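Local coordinates for protein excinuclease ABC, subunit A. (Deinococcus radiodurans, PDB 2VF7) that binds and probably hydrolyses ATP, carries zinc-binding modules, and binds DNA as a UvrA-family protein of the ABC superfamily linked to DNA repair, at residues A[132-137]-A[296-301]. The protein carries 1 engineered substitution. Numbering follows the deposited sequence.
Sequences PGQGIV and RQEALN
Gln134, Val137, Glu298 and Ala299 join two loops beside a four-cysteine zinc module of this UvrA protein. The side chain of Ala299 lies about 12 Å from the zinc ion held by Cys151, Cys154, Cys287 and Cys290. Residues 132-137 follow helix 116-127. Residues 296-301 lie in the loop between strand 283-286 and helix 309-314; 298-301 have helical backbone angles but not the regular helical bonds. One hydrogen bond links the two loops. Gln134 NE2 gives it to the backbone O of Glu298 at 3.1 Å. The N-H...O angle is 136°, so the bond is bent, and the acceptor sits out of the amide plane. The Gln134 amide crosses the Glu298 carboxylate steeply, the planes 76° apart. Gln134 OE1 and Glu298 OE1 are both acceptors, 3.4 Å apart, and do not bond. Without the amide, as with an alanine at this position, the Glu298 carbonyl would probably lose this donor, and a gap would be likely to open beside Asn301 CB. Deeper in the contact, Val137 is buried and its backbone is fixed by hydrogen bonds to Tyr130 OH and Ser125 OG. Its two methyls divide the work. CG2 lies beside the backbone N and meets Glu298 OE1 at 3.4 Å. CG1, anti to that N (chi1 -179°), lies alongside the methyl of Ala299, with Val137 CG1 and Ala299 CB 4.3 Å apart.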
ATOM      1  N   PRO A 132       4.278 -32.606  32.586  1.00 64.25           N
ATOM      2  CA  PRO A 132       5.377 -32.906  33.515  1.00 64.70           C
ATOM      3  C   PRO A 132       6.743 -32.373  33.063  1.00 65.14           C
ATOM      4  O   PRO A 132       7.481 -31.811  33.878  1.00 65.17           O
ATOM      5  CB  PRO A 132       5.385 -34.447  33.570  1.00 64.77           C
ATOM      6  CG  PRO A 132       4.339 -34.907  32.540  1.00 64.42           C
ATOM      7  CD  PRO A 132       3.384 -33.769  32.449  1.00 64.34           C
ATOM      8  N   GLY A 133       7.061 -32.550  31.780  1.00 65.54           N
ATOM      9  CA  GLY A 133       8.266 -31.987  31.172  1.00 66.09           C
ATOM     10  C   GLY A 133       8.150 -31.999  29.660  1.00 66.56           C
ATOM     11  O   GLY A 133       8.452 -33.011  29.031  1.00 66.43           O
ATOM     12  N   GLN A 134       7.710 -30.875  29.080  1.00 67.13           N
ATOM     13  CA  GLN A 134       7.438 -30.786  27.632  1.00 67.73           C
ATOM     14  C   GLN A 134       8.388 -29.868  26.834  1.00 68.03           C
ATOM     15  O   GLN A 134       8.518 -30.020  25.614  1.00 67.94           O
ATOM     16  CB  GLN A 134       5.981 -30.378  27.376  1.00 67.77           C
ATOM     17  CG  GLN A 134       5.448 -30.824  26.015  1.00 68.03           C
ATOM     18  CD  GLN A 134       4.632 -29.756  25.303  1.00 68.46           C
ATOM     19  OE1 GLN A 134       4.950 -29.368  24.176  1.00 68.34           O
ATOM     20  NE2 GLN A 134       3.578 -29.275  25.956  1.00 68.94           N
ATOM     21  N   GLY A 135       9.037 -28.921  27.514  1.00 68.42           N
ATOM     22  CA  GLY A 135       9.970 -27.991  26.859  1.00 68.76           C
ATOM     23  C   GLY A 135       9.528 -26.539  26.930  1.00 69.01           C
ATOM     24  O   GLY A 135       9.414 -25.980  28.031  1.00 69.04           O
ATOM     25  N   ILE A 136       9.313 -25.933  25.754  1.00 69.07           N
ATOM     26  CA  ILE A 136       8.714 -24.586  25.597  1.00 69.17           C
ATOM     27  C   ILE A 136       8.213 -24.375  24.158  1.00 69.28           C
ATOM     28  O   ILE A 136       8.944 -24.624  23.191  1.00 69.26           O
ATOM     29  CB  ILE A 136       9.650 -23.411  26.098  1.00 69.17           C
ATOM     30  CG1 ILE A 136       9.280 -23.008  27.536  1.00 69.09           C
ATOM     31  CG2 ILE A 136       9.562 -22.169  25.190  1.00 69.10           C
ATOM     32  CD1 ILE A 136      10.299 -22.126  28.261  1.00 69.24           C
ATOM     33  N   VAL A 137       6.957 -23.937  24.038  1.00 69.42           N
ATOM     34  CA  VAL A 137       6.307 -23.673  22.746  1.00 69.42           C
ATOM     35  C   VAL A 137       6.172 -22.163  22.526  1.00 69.59           C
ATOM     36  O   VAL A 137       5.643 -21.453  23.385  1.00 69.46           O
ATOM     37  CB  VAL A 137       4.910 -24.341  22.668  1.00 69.35           C
ATOM     38  CG1 VAL A 137       4.267 -24.087  21.318  1.00 69.19           C
ATOM     39  CG2 VAL A 137       5.016 -25.840  22.929  1.00 69.33           C
ATOM     40  N   ARG A 296      -1.551 -27.969  16.772  1.00 67.10           N
ATOM     41  CA  ARG A 296      -0.758 -29.108  17.245  1.00 67.16           C
ATOM     42  C   ARG A 296      -1.181 -29.491  18.654  1.00 66.95           C
ATOM     43  O   ARG A 296      -1.547 -28.622  19.451  1.00 67.02           O
ATOM     44  CB  ARG A 296       0.750 -28.822  17.172  1.00 67.14           C
ATOM     45  CG  ARG A 296       1.400 -29.345  15.876  1.00 67.68           C
ATOM     46  CD  ARG A 296       2.926 -29.153  15.825  1.00 67.31           C
ATOM     47  NE  ARG A 296       3.446 -29.243  14.455  1.00 66.98           N
ATOM     48  CZ  ARG A 296       3.360 -28.266  13.552  1.00 66.56           C
ATOM     49  NH1 ARG A 296       2.769 -27.123  13.858  1.00 66.95           N
ATOM     50  NH2 ARG A 296       3.854 -28.426  12.335  1.00 66.54           N
ATOM     51  N   GLN A 297      -1.161 -30.790  18.948  1.00 66.66           N
ATOM     52  CA  GLN A 297      -1.686 -31.289  20.221  1.00 66.46           C
ATOM     53  C   GLN A 297      -0.693 -31.045  21.354  1.00 66.16           C
ATOM     54  O   GLN A 297      -0.966 -31.366  22.512  1.00 66.10           O
ATOM     55  CB  GLN A 297      -2.064 -32.772  20.116  1.00 66.61           C
ATOM     56  CG  GLN A 297      -3.127 -33.237  21.119  1.00 66.83           C
ATOM     57  CD  GLN A 297      -3.882 -34.473  20.641  1.00 67.42           C
ATOM     58  OE1 GLN A 297      -4.299 -34.554  19.478  1.00 66.39           O
ATOM     59  NE2 GLN A 297      -4.065 -35.442  21.539  1.00 66.42           N
ATOM     60  N   GLU A 298       0.451 -30.464  21.000  1.00 65.74           N
ATOM     61  CA  GLU A 298       1.485 -30.109  21.965  1.00 65.46           C
ATOM     62  C   GLU A 298       1.304 -28.688  22.506  1.00 65.00           C
ATOM     63  O   GLU A 298       1.586 -28.417  23.678  1.00 65.22           O
ATOM     64  CB  GLU A 298       2.889 -30.351  21.384  1.00 65.65           C
ATOM     65  CG  GLU A 298       3.124 -29.853  19.954  1.00 66.01           C
ATOM     66  CD  GLU A 298       4.211 -28.787  19.868  1.00 66.73           C
ATOM     67  OE1 GLU A 298       4.921 -28.566  20.880  1.00 66.72           O
ATOM     68  OE2 GLU A 298       4.367 -28.182  18.782  1.00 66.07           O
ATOM     69  N   ALA A 299       0.816 -27.790  21.655  1.00 64.37           N
ATOM     70  CA  ALA A 299       0.385 -26.459  22.085  1.00 63.66           C
ATOM     71  C   ALA A 299      -0.918 -26.544  22.886  1.00 63.19           C
ATOM     72  O   ALA A 299      -1.234 -25.646  23.670  1.00 63.27           O
ATOM     73  CB  ALA A 299       0.220 -25.539  20.880  1.00 63.73           C
ATOM     74  N   LEU A 300      -1.656 -27.635  22.686  1.00 62.55           N
ATOM     75  CA  LEU A 300      -2.957 -27.863  23.319  1.00 61.81           C
ATOM     76  C   LEU A 300      -2.808 -28.475  24.711  1.00 61.39           C
ATOM     77  O   LEU A 300      -3.745 -28.451  25.518  1.00 61.29           O
ATOM     78  CB  LEU A 300      -3.813 -28.763  22.420  1.00 62.00           C
ATOM     79  CG  LEU A 300      -5.345 -28.803  22.521  1.00 62.15           C
ATOM     80  CD1 LEU A 300      -5.923 -29.245  21.188  1.00 61.51           C
ATOM     81  CD2 LEU A 300      -5.829 -29.741  23.635  1.00 62.51           C
ATOM     82  N   ASN A 301      -1.626 -29.022  24.992  1.00 60.85           N
ATOM     83  CA  ASN A 301      -1.314 -29.548  26.331  1.00 60.17           C
ATOM     84  C   ASN A 301      -1.025 -28.453  27.352  1.00 59.82           C
ATOM     85  O   ASN A 301      -1.277 -28.629  28.551  1.00 59.90           O
ATOM     86  CB  ASN A 301      -0.146 -30.527  26.269  1.00 59.88           C
ATOM     87  CG  ASN A 301      -0.458 -31.757  25.442  1.00 59.76           C
ATOM     88  OD1 ASN A 301      -1.608 -32.193  25.346  1.00 59.20           O
ATOM     89  ND2 ASN A 301       0.571 -32.325  24.832  1.00 59.97           N
TER